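Local coordinates for protein aminofutalosine deaminase (Helicobacter pylori, PDB 7LKK) that catalyses the hydrolytic deamination of aminofutalosine in the menaquinone pathway, and probably that of adenosine too, at a metal-containing active site, at residues L72-N77 against L415-K420; Q119-A124 against I334-L339; A124-G129 against S149-V154; K186-L191 against L372-G377. One frame throughout, in Å; residues are numbered along the deposited sequence. Where two conformers were deposited one is given.

Interaction 1. Residues L72-N77 against L415-K420; sequences LPAFIN and LFLGGK
With CG anti to the backbone N (chi1 -178°), Leu415 swings its CD1 methyl towards Ala74 CB, while Leu417, its own CG beside the backbone N and anti to the carbonyl carbon (chi1 -67°), reaches Ala74 CB through CD2. Because the two leucines stand two residues apart on an extended strand, their side chains leave the backbone on one face, and the different first torsions make their ends converge. The evidence is symmetrical: Ala74 CB lies 4.1 Å from Leu415 CD1, and the separation of Ala74 CB from Leu417 CD2 is also 4.1 Å. One methyl of each residue takes part, and the three form a nearly equilateral triangle. The backbones stay well apart, with Ala74 CA and Leu415 CA at 7.4 Å, and no hydrogen bond joins the segments. This is therefore a small, buried apolar contact, 78 Å² in all.

Just beyond Leu417 the chain reverses in a type I' turn, a two-residue beta hairpin closed by Leu417 N bonding Lys420 O at 2.9 Å and Lys420 N bonding Leu417 O at 3.1 Å. Gly418 and Gly419 supply its two positive phi values.

Ala74 interrupts strand 69-80, which carries the iron ligand His79 further on, although this contact lies away from the metal. Strand 387-391 pairs antiparallel with both strand 69-80 and strand 414-417, and Ala74 and Leu415 both touch its Ser388. Leu126 of helix 115-127 also packs on Leu415 and Leu417.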
loop_
_atom_site.group_PDB
_atom_site.type_symbol
_atom_site.label_atom_id
_atom_site.label_comp_id
_atom_site.label_asym_id
_atom_site.label_seq_id
_atom_site.Cartn_x
_atom_site.Cartn_y
_atom_site.Cartn_z
ATOM N N LEU A 72 -4.620 -5.623 -21.911
ATOM C CA LEU A 72 -4.331 -6.815 -21.128
ATOM C C LEU A 72 -5.649 -7.521 -20.837
ATOM O O LEU A 72 -6.728 -6.949 -21.048
ATOM C CB LEU A 72 -3.587 -6.460 -19.826
ATOM C CG LEU A 72 -4.400 -5.992 -18.616
ATOM C CD1 LEU A 72 -3.598 -6.185 -17.336
ATOM C CD2 LEU A 72 -4.818 -4.536 -18.764
ATOM N N PRO A 73 -5.604 -8.776 -20.392
ATOM C CA PRO A 73 -6.851 -9.458 -20.026
ATOM C C PRO A 73 -7.513 -8.783 -18.836
ATOM O O PRO A 73 -6.846 -8.233 -17.958
ATOM C CB PRO A 73 -6.393 -10.879 -19.674
ATOM C CG PRO A 73 -5.057 -11.026 -20.294
ATOM C CD PRO A 73 -4.439 -9.670 -20.281
ATOM N N ALA A 74 -8.843 -8.832 -18.814
ATOM C CA ALA A 74 -9.569 -8.437 -17.616
ATOM C C ALA A 74 -9.096 -9.262 -16.425
ATOM O O ALA A 74 -8.718 -10.429 -16.557
ATOM C CB ALA A 74 -11.076 -8.606 -17.815
ATOM N N PHE A 75 -9.110 -8.639 -15.251
ATOM C CA PHE A 75 -8.604 -9.300 -14.061
ATOM C C PHE A 75 -9.585 -10.357 -13.567
ATOM O O PHE A 75 -10.777 -10.340 -13.884
ATOM C CB PHE A 75 -8.351 -8.289 -12.945
ATOM C CG PHE A 75 -7.194 -7.371 -13.205
ATOM C CD1 PHE A 75 -5.983 -7.868 -13.654
ATOM C CD2 PHE A 75 -7.319 -6.008 -12.992
ATOM C CE1 PHE A 75 -4.917 -7.023 -13.892
ATOM C CE2 PHE A 75 -6.257 -5.156 -13.226
ATOM C CZ PHE A 75 -5.054 -5.664 -13.678
ATOM N N ILE A 76 -9.057 -11.288 -12.779
ATOM C CA ILE A 76 -9.857 -12.254 -12.038
ATOM C C ILE A 76 -9.577 -12.032 -10.558
ATOM O O ILE A 76 -8.416 -12.064 -10.130
ATOM C CB ILE A 76 -9.544 -13.701 -12.447
ATOM C CG1 ILE A 76 -10.026 -13.978 -13.875
ATOM C CG2 ILE A 76 -10.193 -14.677 -11.474
ATOM C CD1 ILE A 76 -8.983 -13.722 -14.940
ATOM N N ASN A 77 -10.631 -11.787 -9.785
ATOM C CA ASN A 77 -10.541 -11.620 -8.335
ATOM C C ASN A 77 -11.153 -12.875 -7.720
ATOM O O ASN A 77 -12.374 -12.974 -7.579
ATOM C CB ASN A 77 -11.254 -10.348 -7.881
ATOM C CG ASN A 77 -11.002 -10.027 -6.418
ATOM O OD1 ASN A 77 -10.204 -10.689 -5.754
ATOM N ND2 ASN A 77 -11.683 -9.008 -5.909
ATOM N N LEU A 415 -13.370 -1.484 -20.911
ATOM C CA LEU A 415 -13.568 -2.837 -20.411
ATOM C C LEU A 415 -14.508 -3.557 -21.361
ATOM O O LEU A 415 -15.636 -3.106 -21.581
ATOM C CB LEU A 415 -14.131 -2.832 -18.985
ATOM C CG LEU A 415 -14.330 -4.208 -18.345
ATOM C CD1 LEU A 415 -13.019 -4.979 -18.297
ATOM C CD2 LEU A 415 -14.930 -4.076 -16.952
ATOM N N PHE A 416 -14.036 -4.660 -21.932
ATOM C CA PHE A 416 -14.846 -5.536 -22.768
ATOM C C PHE A 416 -14.994 -6.873 -22.059
ATOM O O PHE A 416 -13.997 -7.456 -21.621
ATOM C CB PHE A 416 -14.215 -5.740 -24.147
ATOM C CG PHE A 416 -14.069 -4.477 -24.947
ATOM C CD1 PHE A 416 -12.938 -3.687 -24.819
ATOM C CD2 PHE A 416 -15.054 -4.087 -25.839
ATOM C CE1 PHE A 416 -12.798 -2.527 -25.558
ATOM C CE2 PHE A 416 -14.920 -2.929 -26.582
ATOM C CZ PHE A 416 -13.790 -2.147 -26.439
ATOM N N LEU A 417 -16.231 -7.349 -21.942
ATOM C CA LEU A 417 -16.522 -8.635 -21.319
ATOM C C LEU A 417 -17.349 -9.457 -22.292
ATOM O O LEU A 417 -18.438 -9.035 -22.694
ATOM C CB LEU A 417 -17.260 -8.454 -19.990
ATOM C CG LEU A 417 -16.437 -7.798 -18.879
ATOM C CD1 LEU A 417 -17.226 -7.724 -17.579
ATOM C CD2 LEU A 417 -15.122 -8.537 -18.674
ATOM N N GLY A 418 -16.834 -10.624 -22.665
ATOM C CA GLY A 418 -17.452 -11.392 -23.731
ATOM C C GLY A 418 -17.573 -10.626 -25.028
ATOM O O GLY A 418 -18.519 -10.850 -25.789
ATOM N N GLY A 419 -16.639 -9.713 -25.298
ATOM C CA GLY A 419 -16.661 -8.921 -26.507
ATOM C C GLY A 419 -17.560 -7.706 -26.479
ATOM O O GLY A 419 -17.515 -6.905 -27.421
ATOM N N LYS A 420 -18.377 -7.539 -25.445
ATOM C CA LYS A 420 -19.267 -6.393 -25.326
ATOM C C LYS A 420 -18.617 -5.316 -24.469
ATOM O O LYS A 420 -18.036 -5.611 -23.420
ATOM C CB LYS A 420 -20.610 -6.805 -24.720
ATOM C CG LYS A 420 -21.270 -7.978 -25.425
ATOM C CD LYS A 420 -22.640 -8.282 -24.839
ATOM C CE LYS A 420 -23.288 -9.468 -25.537
ATOM N NZ LYS A 420 -24.684 -9.697 -25.069
#

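Interaction 2. Residues Q119-A124 against I334-L339; sequences QNAIMA and ISLSLL
Leu336 meets Ala121 and Ala124 of helix 115-127 from the loop that leads into helix 338-348, in the TIM-barrel fold of the amidohydrolase family. Both alanines are three residues apart and so lie on the same face of their helix, but the leucine treats them differently. The CB of Leu336 is directed at the helix, and its CG is anti to the carbonyl carbon (chi1 -70°), which carries the CD1 branch along the helix to Ala121. There Leu336 CD1 touches Ala121 CB at 3.6 Å, methyl to methyl, while the CD2 branch turns elsewhere. Ala124 CB points at the loop and faces the root of the leucine, 4.5 Å from Leu336 CB. Ala124 is also where the backbones come closest, its CA standing 5.8 Å from that of Ser337. No hydrogen bond crosses between the segments, and 144 Å² is buried.

The contact lies close to the active site: the side chain of Leu336 is about 7 Å from that of Asp328, a ligand of the iron. Ile334, earlier in the same loop, packs on Arg343 of the second subunit. Two serines frame the leucine and set the loop's shape. Ser337 is the N-cap of helix 338-348, its hydroxyl bonded to Asp340 N, and Ser335 closes an ST turn in which its OG accepts from Ser337 N at 3.0 Å, with an N-H...O angle of 153°.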
loop_
_atom_site.group_PDB
_atom_site.type_symbol
_atom_site.label_atom_id
_atom_site.label_comp_id
_atom_site.label_asym_id
_atom_site.label_seq_id
_atom_site.Cartn_x
_atom_site.Cartn_y
_atom_site.Cartn_z
ATOM N N GLN A 119 -23.540 -3.088 -4.544
ATOM C CA GLN A 119 -23.470 -2.440 -5.851
ATOM C C GLN A 119 -22.208 -1.597 -5.981
ATOM O O GLN A 119 -21.545 -1.619 -7.025
ATOM C CB GLN A 119 -24.704 -1.568 -6.074
ATOM C CG GLN A 119 -25.980 -2.329 -6.376
ATOM C CD GLN A 119 -27.214 -1.460 -6.232
ATOM O OE1 GLN A 119 -27.178 -0.261 -6.510
ATOM N NE2 GLN A 119 -28.315 -2.061 -5.795
ATOM N N ASN A 120 -21.865 -0.841 -4.933
ATOM C CA ASN A 120 -20.607 -0.096 -4.928
ATOM C C ASN A 120 -19.408 -1.029 -5.039
ATOM O O ASN A 120 -18.435 -0.720 -5.738
ATOM C CB ASN A 120 -20.505 0.751 -3.661
ATOM C CG ASN A 120 -21.444 1.937 -3.675
ATOM O OD1 ASN A 120 -21.902 2.370 -4.731
ATOM N ND2 ASN A 120 -21.739 2.469 -2.495
ATOM N N ALA A 121 -19.463 -2.182 -4.361
ATOM C CA ALA A 121 -18.376 -3.151 -4.445
ATOM C C ALA A 121 -18.250 -3.704 -5.855
ATOM O O ALA A 121 -17.141 -3.876 -6.373
ATOM C CB ALA A 121 -18.610 -4.289 -3.451
ATOM N N ILE A 122 -19.386 -3.988 -6.489
ATOM C CA ILE A 122 -19.365 -4.498 -7.852
ATOM C C ILE A 122 -18.738 -3.463 -8.751
ATOM O O ILE A 122 -17.981 -3.777 -9.689
ATOM C CB ILE A 122 -20.796 -4.822 -8.324
ATOM C CG1 ILE A 122 -21.269 -6.134 -7.727
ATOM C CG2 ILE A 122 -20.886 -4.833 -9.861
ATOM C CD1 ILE A 122 -22.742 -6.349 -7.857
ATOM N N MET A 123 -19.090 -2.198 -8.515
ATOM C CA MET A 123 -18.656 -1.261 -9.517
ATOM C C MET A 123 -17.164 -0.984 -9.357
ATOM O O MET A 123 -16.481 -0.674 -10.340
ATOM C CB MET A 123 -19.465 0.037 -9.472
ATOM C CG MET A 123 -20.439 0.191 -10.675
ATOM S SD MET A 123 -20.965 1.951 -10.752
ATOM C CE MET A 123 -21.914 2.380 -9.305
ATOM N N ALA A 124 -16.678 -1.040 -8.115
ATOM C CA ALA A 124 -15.248 -0.954 -7.807
ATOM C C ALA A 124 -14.445 -2.056 -8.505
ATOM O O ALA A 124 -13.302 -1.830 -8.930
ATOM C CB ALA A 124 -15.013 -1.064 -6.291
ATOM N N ILE A 334 -9.565 -2.363 3.083
ATOM C CA ILE A 334 -10.066 -1.000 2.933
ATOM C C ILE A 334 -10.497 -0.693 1.510
ATOM O O ILE A 334 -11.170 0.327 1.291
ATOM C CB ILE A 334 -9.028 0.043 3.400
ATOM C CG1 ILE A 334 -7.769 -0.036 2.537
ATOM C CG2 ILE A 334 -8.696 -0.150 4.871
ATOM C CD1 ILE A 334 -6.746 1.043 2.845
ATOM N N SER A 335 -10.143 -1.534 0.540
ATOM C CA SER A 335 -10.493 -1.292 -0.849
ATOM C C SER A 335 -10.710 -2.623 -1.551
ATOM O O SER A 335 -10.041 -3.615 -1.254
ATOM C CB SER A 335 -9.405 -0.485 -1.565
ATOM O OG SER A 335 -9.615 -0.484 -2.965
ATOM N N LEU A 336 -11.654 -2.634 -2.490
ATOM C CA LEU A 336 -11.896 -3.799 -3.331
ATOM C C LEU A 336 -11.331 -3.625 -4.733
ATOM O O LEU A 336 -11.551 -4.483 -5.593
ATOM C CB LEU A 336 -13.392 -4.112 -3.399
ATOM C CG LEU A 336 -14.016 -4.654 -2.109
ATOM C CD1 LEU A 336 -15.360 -5.301 -2.398
ATOM C CD2 LEU A 336 -13.082 -5.640 -1.423
ATOM N N SER A 337 -10.616 -2.533 -4.984
ATOM C CA SER A 337 -9.852 -2.403 -6.217
ATOM C C SER A 337 -8.738 -3.441 -6.230
ATOM O O SER A 337 -7.888 -3.454 -5.333
ATOM C CB SER A 337 -9.275 -0.997 -6.336
ATOM O OG SER A 337 -8.224 -0.959 -7.287
ATOM N N LEU A 338 -8.743 -4.322 -7.235
ATOM C CA LEU A 338 -7.670 -5.304 -7.332
ATOM C C LEU A 338 -6.330 -4.630 -7.587
ATOM O O LEU A 338 -5.287 -5.147 -7.172
ATOM C CB LEU A 338 -7.974 -6.329 -8.427
ATOM C CG LEU A 338 -7.070 -7.568 -8.422
ATOM C CD1 LEU A 338 -7.099 -8.261 -7.068
ATOM C CD2 LEU A 338 -7.455 -8.541 -9.525
ATOM N N LEU A 339 -6.337 -3.471 -8.249
ATOM C CA LEU A 339 -5.095 -2.734 -8.465
ATOM C C LEU A 339 -4.502 -2.251 -7.146
ATOM O O LEU A 339 -3.280 -2.293 -6.958
ATOM C CB LEU A 339 -5.345 -1.560 -9.410
ATOM C CG LEU A 339 -5.681 -1.950 -10.853
ATOM C CD1 LEU A 339 -6.270 -0.774 -11.614
ATOM C CD2 LEU A 339 -4.450 -2.483 -11.562
#

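Interaction 3. Residues A124-G129 against S149-V154; sequences AQLKSG and SPLNAV
Gln125 OE1 accepts a hydrogen bond from Asn77 ND2 of strand 69-80, and the same side chain touches Leu151 through its aliphatic root. Gln125 CB and Leu151 CD1 are 4.4 Å apart, a loose approach, so the amide serves the neighbouring strand while the CB faces the loop before strand 152-159.

Leu126 does most of the work. Its CD2 lies 3.7 Å from Leu151 CD2 and 3.9 Å from Leu151 CG, so one methyl rests on the branch point of the other leucine. The proline is met by both methyls at once: Pro150 CG is 4.1 Å from Leu126 CD1 and equally far from Leu126 CD2, which puts the ring corner in the fork of the leucine. Leu126 and Leu151 both hold CG anti to the carbonyl carbon (chi1 -68° and -79°), and their side chains cross obliquely. The contact is wholly apolar and buries 170 Å². Strand 414-417 closes it further, with Leu417 touching both Leu126 and Pro150.

Beyond the leucine, helix 115-127 ends in a Schellman motif: Gly129, with positive phi (90°), sends its N to Leu126 O at 3.0 Å. Strand 130-137 starts there and runs parallel to 152-159. A helix end packed against the loop entering a strand, away from the C-terminal strand ends where the iron ligand His79 sits, is characteristic of the N-terminal end of the strands of a TIM barrel.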
loop_
_atom_site.group_PDB
_atom_site.type_symbol
_atom_site.label_atom_id
_atom_site.label_comp_id
_atom_site.label_asym_id
_atom_site.label_seq_id
_atom_site.Cartn_x
_atom_site.Cartn_y
_atom_site.Cartn_z
ATOM N N ALA A 124 -16.678 -1.040 -8.115
ATOM C CA ALA A 124 -15.248 -0.954 -7.807
ATOM C C ALA A 124 -14.445 -2.056 -8.505
ATOM O O ALA A 124 -13.302 -1.830 -8.930
ATOM C CB ALA A 124 -15.013 -1.064 -6.291
ATOM N N GLN A 125 -15.007 -3.267 -8.597
ATOM C CA GLN A 125 -14.369 -4.340 -9.365
ATOM C C GLN A 125 -14.234 -3.950 -10.834
ATOM O O GLN A 125 -13.133 -3.948 -11.401
ATOM C CB GLN A 125 -15.182 -5.633 -9.232
ATOM C CG GLN A 125 -15.341 -6.129 -7.805
ATOM C CD GLN A 125 -14.024 -6.569 -7.205
ATOM O OE1 GLN A 125 -13.560 -7.686 -7.446
ATOM N NE2 GLN A 125 -13.416 -5.698 -6.414
ATOM N N LEU A 126 -15.357 -3.594 -11.461
ATOM C CA LEU A 126 -15.365 -3.315 -12.894
ATOM C C LEU A 126 -14.432 -2.164 -13.249
ATOM O O LEU A 126 -13.665 -2.249 -14.213
ATOM C CB LEU A 126 -16.791 -3.017 -13.354
ATOM C CG LEU A 126 -17.764 -4.196 -13.321
ATOM C CD1 LEU A 126 -19.199 -3.698 -13.317
ATOM C CD2 LEU A 126 -17.516 -5.125 -14.498
ATOM N N LYS A 127 -14.480 -1.074 -12.480
ATOM C CA LYS A 127 -13.604 0.054 -12.776
ATOM C C LYS A 127 -12.142 -0.266 -12.502
ATOM O O LYS A 127 -11.261 0.387 -13.071
ATOM C CB LYS A 127 -14.023 1.283 -11.973
ATOM C CG LYS A 127 -15.226 2.022 -12.544
ATOM C CD LYS A 127 -15.814 3.022 -11.547
ATOM C CE LYS A 127 -14.874 3.304 -10.382
ATOM N NZ LYS A 127 -15.187 2.468 -9.188
ATOM N N SER A 128 -11.869 -1.259 -11.659
ATOM C CA SER A 128 -10.510 -1.724 -11.412
ATOM C C SER A 128 -10.001 -2.670 -12.491
ATOM O O SER A 128 -8.860 -3.135 -12.393
ATOM C CB SER A 128 -10.437 -2.417 -10.046
ATOM O OG SER A 128 -9.117 -2.836 -9.750
ATOM N N GLY A 129 -10.813 -2.970 -13.501
ATOM C CA GLY A 129 -10.436 -3.898 -14.547
ATOM C C GLY A 129 -10.786 -5.345 -14.282
ATOM O O GLY A 129 -10.364 -6.217 -15.051
ATOM N N SER A 149 -25.208 -7.909 -13.114
ATOM C CA SER A 149 -23.975 -7.227 -13.465
ATOM C C SER A 149 -23.322 -7.933 -14.643
ATOM O O SER A 149 -23.608 -9.100 -14.919
ATOM C CB SER A 149 -23.024 -7.207 -12.268
ATOM O OG SER A 149 -22.326 -8.433 -12.152
ATOM N N PRO A 150 -22.447 -7.245 -15.386
ATOM C CA PRO A 150 -21.727 -7.914 -16.480
ATOM C C PRO A 150 -20.591 -8.812 -16.016
ATOM O O PRO A 150 -19.931 -9.426 -16.860
ATOM C CB PRO A 150 -21.192 -6.737 -17.311
ATOM C CG PRO A 150 -21.088 -5.615 -16.354
ATOM C CD PRO A 150 -22.203 -5.793 -15.361
ATOM N N LEU A 151 -20.357 -8.917 -14.710
ATOM C CA LEU A 151 -19.262 -9.724 -14.191
ATOM C C LEU A 151 -19.504 -11.211 -14.417
ATOM O O LEU A 151 -20.632 -11.700 -14.301
ATOM C CB LEU A 151 -19.079 -9.464 -12.695
ATOM C CG LEU A 151 -18.344 -8.197 -12.262
ATOM C CD1 LEU A 151 -18.525 -7.968 -10.768
ATOM C CD2 LEU A 151 -16.871 -8.292 -12.617
ATOM N N ASN A 152 -18.435 -11.931 -14.752
ATOM C CA ASN A 152 -18.443 -13.382 -14.617
ATOM C C ASN A 152 -18.337 -13.739 -13.139
ATOM O O ASN A 152 -17.456 -13.238 -12.435
ATOM C CB ASN A 152 -17.286 -14.009 -15.393
ATOM C CG ASN A 152 -17.295 -13.638 -16.862
ATOM O OD1 ASN A 152 -18.274 -13.876 -17.571
ATOM N ND2 ASN A 152 -16.196 -13.053 -17.330
ATOM N N ALA A 153 -19.241 -14.588 -12.661
ATOM C CA ALA A 153 -19.326 -14.880 -11.237
ATOM C C ALA A 153 -19.253 -16.379 -10.994
ATOM O O ALA A 153 -20.017 -17.148 -11.588
ATOM C CB ALA A 153 -20.615 -14.313 -10.636
ATOM N N VAL A 154 -18.330 -16.786 -10.128
ATOM C CA VAL A 154 -18.317 -18.118 -9.539
ATOM C C VAL A 154 -18.655 -17.946 -8.065
ATOM O O VAL A 154 -17.824 -17.471 -7.279
ATOM C CB VAL A 154 -16.967 -18.822 -9.720
ATOM C CG1 VAL A 154 -16.994 -20.193 -9.060
ATOM C CG2 VAL A 154 -16.629 -18.947 -11.198
#

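Interaction 4. Residues K186-L191 against L372-G377; sequences KLKAAL and LALNNG
Lys188, on strand 187-193 of the TIM barrel, reaches across to the Schellman motif that ends helix 366-371, where its ammonium group meets Leu372, Ala373 and Leu374. It has the most surface buried of any residue here, 59 Å², followed by Ala373 and Leu374. The lysine starts out extended, CG anti to the backbone N (chi1 172°), and bends once at chi3 (56°), which turns NZ into the carbonyls of the turn.

Lys188 NZ donates to Leu372 O at 2.9 Å, although that oxygen is crowded in the model by Leu374 and its place is less certain. An apolar group also borders the ammonium: Ala373 CB is 3.7 Å from Lys188 NZ. Ala373 departs from helical geometry with positive phi (54°), and this reversal presents its carbonyl to the same side as that of Leu372. A cation beside the carbonyls that finish a helix would probably be favoured by the partial negative charge there.

Around the contact, Lys188 touches Val154 of the neighbouring parallel strand and Glu183. Leu372 packs on Ile76 and Ala78 and so joins the helix end to strand 69-80; its side chain is about 7 Å from that of the iron ligand His79. A water may bridge the two segments: it donates to Ala373 O at 3.0 Å, but its 2.5 Å distance from Lys188 NZ is doubtfully short.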
loop_
_atom_site.group_PDB
_atom_site.type_symbol
_atom_site.label_atom_id
_atom_site.label_comp_id
_atom_site.label_asym_id
_atom_site.label_seq_id
_atom_site.Cartn_x
_atom_site.Cartn_y
_atom_site.Cartn_z
ATOM N N LYS A 186 -23.006 -16.726 -17.205
ATOM C CA LYS A 186 -22.219 -15.813 -16.390
ATOM C C LYS A 186 -22.127 -16.220 -14.926
ATOM O O LYS A 186 -21.367 -15.595 -14.177
ATOM C CB LYS A 186 -22.790 -14.389 -16.476
ATOM C CG LYS A 186 -22.619 -13.731 -17.835
ATOM C CD LYS A 186 -22.431 -12.230 -17.695
ATOM C CE LYS A 186 -23.723 -11.552 -17.268
ATOM N NZ LYS A 186 -24.670 -11.409 -18.407
ATOM N N LEU A 187 -22.875 -17.233 -14.494
ATOM C CA LEU A 187 -22.902 -17.637 -13.093
ATOM C C LEU A 187 -22.617 -19.127 -12.995
ATOM O O LEU A 187 -23.368 -19.943 -13.540
ATOM C CB LEU A 187 -24.251 -17.311 -12.444
ATOM C CG LEU A 187 -24.330 -17.650 -10.954
ATOM C CD1 LEU A 187 -23.151 -17.042 -10.222
ATOM C CD2 LEU A 187 -25.643 -17.181 -10.344
ATOM N N LYS A 188 -21.537 -19.475 -12.301
ATOM C CA LYS A 188 -21.200 -20.854 -11.983
ATOM C C LYS A 188 -21.358 -21.068 -10.485
ATOM O O LYS A 188 -20.857 -20.272 -9.684
ATOM C CB LYS A 188 -19.772 -21.189 -12.422
ATOM C CG LYS A 188 -19.282 -22.551 -11.950
ATOM C CD LYS A 188 -18.159 -23.087 -12.828
ATOM C CE LYS A 188 -16.996 -22.111 -12.902
ATOM N NZ LYS A 188 -15.914 -22.587 -13.811
ATOM N N ALA A 189 -22.058 -22.132 -10.109
ATOM C CA ALA A 189 -22.259 -22.455 -8.705
ATOM C C ALA A 189 -21.108 -23.308 -8.191
ATOM O O ALA A 189 -20.662 -24.243 -8.861
ATOM C CB ALA A 189 -23.587 -23.186 -8.500
ATOM N N ALA A 190 -20.635 -22.981 -6.991
ATOM C CA ALA A 190 -19.534 -23.692 -6.361
ATOM C C ALA A 190 -19.801 -23.765 -4.863
ATOM O O ALA A 190 -20.789 -23.222 -4.362
ATOM C CB ALA A 190 -18.191 -23.017 -6.664
ATOM N N LEU A 191 -18.910 -24.445 -4.146
ATOM C CA LEU A 191 -19.090 -24.719 -2.729
ATOM C C LEU A 191 -17.809 -24.402 -1.974
ATOM O O LEU A 191 -16.711 -24.408 -2.538
ATOM C CB LEU A 191 -19.493 -26.181 -2.491
ATOM C CG LEU A 191 -20.912 -26.541 -2.929
ATOM C CD1 LEU A 191 -21.024 -28.022 -3.246
ATOM C CD2 LEU A 191 -21.909 -26.141 -1.855
ATOM N N LEU A 372 -10.408 -20.568 -11.098
ATOM C CA LEU A 372 -11.854 -20.558 -11.248
ATOM C C LEU A 372 -12.336 -21.378 -12.446
ATOM O O LEU A 372 -13.533 -21.367 -12.745
ATOM C CB LEU A 372 -12.355 -19.108 -11.351
ATOM C CG LEU A 372 -12.715 -18.387 -10.033
ATOM C CD1 LEU A 372 -11.693 -18.606 -8.916
ATOM C CD2 LEU A 372 -12.953 -16.901 -10.246
ATOM N N ALA A 373 -11.433 -22.057 -13.166
ATOM C CA ALA A 373 -11.795 -22.862 -14.343
ATOM C C ALA A 373 -12.579 -22.020 -15.350
ATOM O O ALA A 373 -13.623 -22.429 -15.877
ATOM C CB ALA A 373 -12.580 -24.115 -13.954
ATOM N N LEU A 374 -12.054 -20.828 -15.608
ATOM C CA LEU A 374 -12.611 -19.817 -16.498
ATOM C C LEU A 374 -11.788 -19.774 -17.777
ATOM O O LEU A 374 -10.576 -19.979 -17.725
ATOM C CB LEU A 374 -12.500 -18.454 -15.762
ATOM C CG LEU A 374 -13.661 -17.846 -14.961
ATOM C CD1 LEU A 374 -14.725 -17.075 -15.723
ATOM C CD2 LEU A 374 -14.356 -19.126 -14.357
ATOM N N ASN A 375 -12.418 -19.479 -18.926
ATOM C CA ASN A 375 -11.699 -19.483 -20.218
ATOM C C ASN A 375 -11.224 -18.072 -20.578
ATOM O O ASN A 375 -11.533 -17.513 -21.632
ATOM C CB ASN A 375 -12.560 -20.066 -21.340
ATOM C CG ASN A 375 -11.800 -20.215 -22.640
ATOM O OD1 ASN A 375 -10.616 -20.528 -22.644
ATOM N ND2 ASN A 375 -12.495 -20.015 -23.758
ATOM N N ASN A 376 -10.446 -17.497 -19.674
ATOM C CA ASN A 376 -9.982 -16.132 -19.853
ATOM C C ASN A 376 -8.661 -15.974 -19.109
ATOM O O ASN A 376 -7.928 -16.947 -18.906
ATOM C CB ASN A 376 -11.069 -15.147 -19.385
ATOM C CG ASN A 376 -11.450 -15.340 -17.922
ATOM O OD1 ASN A 376 -10.811 -16.091 -17.185
ATOM N ND2 ASN A 376 -12.501 -14.652 -17.500
ATOM N N GLY A 377 -8.352 -14.739 -18.722
ATOM C CA GLY A 377 -7.131 -14.429 -18.013
ATOM C C GLY A 377 -5.891 -14.373 -18.867
ATOM O O GLY A 377 -4.796 -14.203 -18.321
HETATM O O HOH W 1 -16.543 -21.880 -16.150
#

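How the interactions relate
From the N terminus, interaction 1 opens first, at 72-77, and closes last, at 415-420, so the other three fall within its span. Interaction 2 opens at 119-124, and interaction 3, which shares Ala124 with it, closes at 149-154, entirely within the span of interaction 2. Interaction 4 starts at 186-191, in series with interaction 3, and crosses interaction 2, whose second segment, 334-339, precedes 372-377. Interaction 1 joins strand 69-80 to strand 414-417; interaction 2 sets helix 115-127 against the loop leading into helix 338-348; interaction 3 sets that helix's end against the loop entering strand 152-159; interaction 4 ties neighbouring strand 187-193 to the end of helix 366-371.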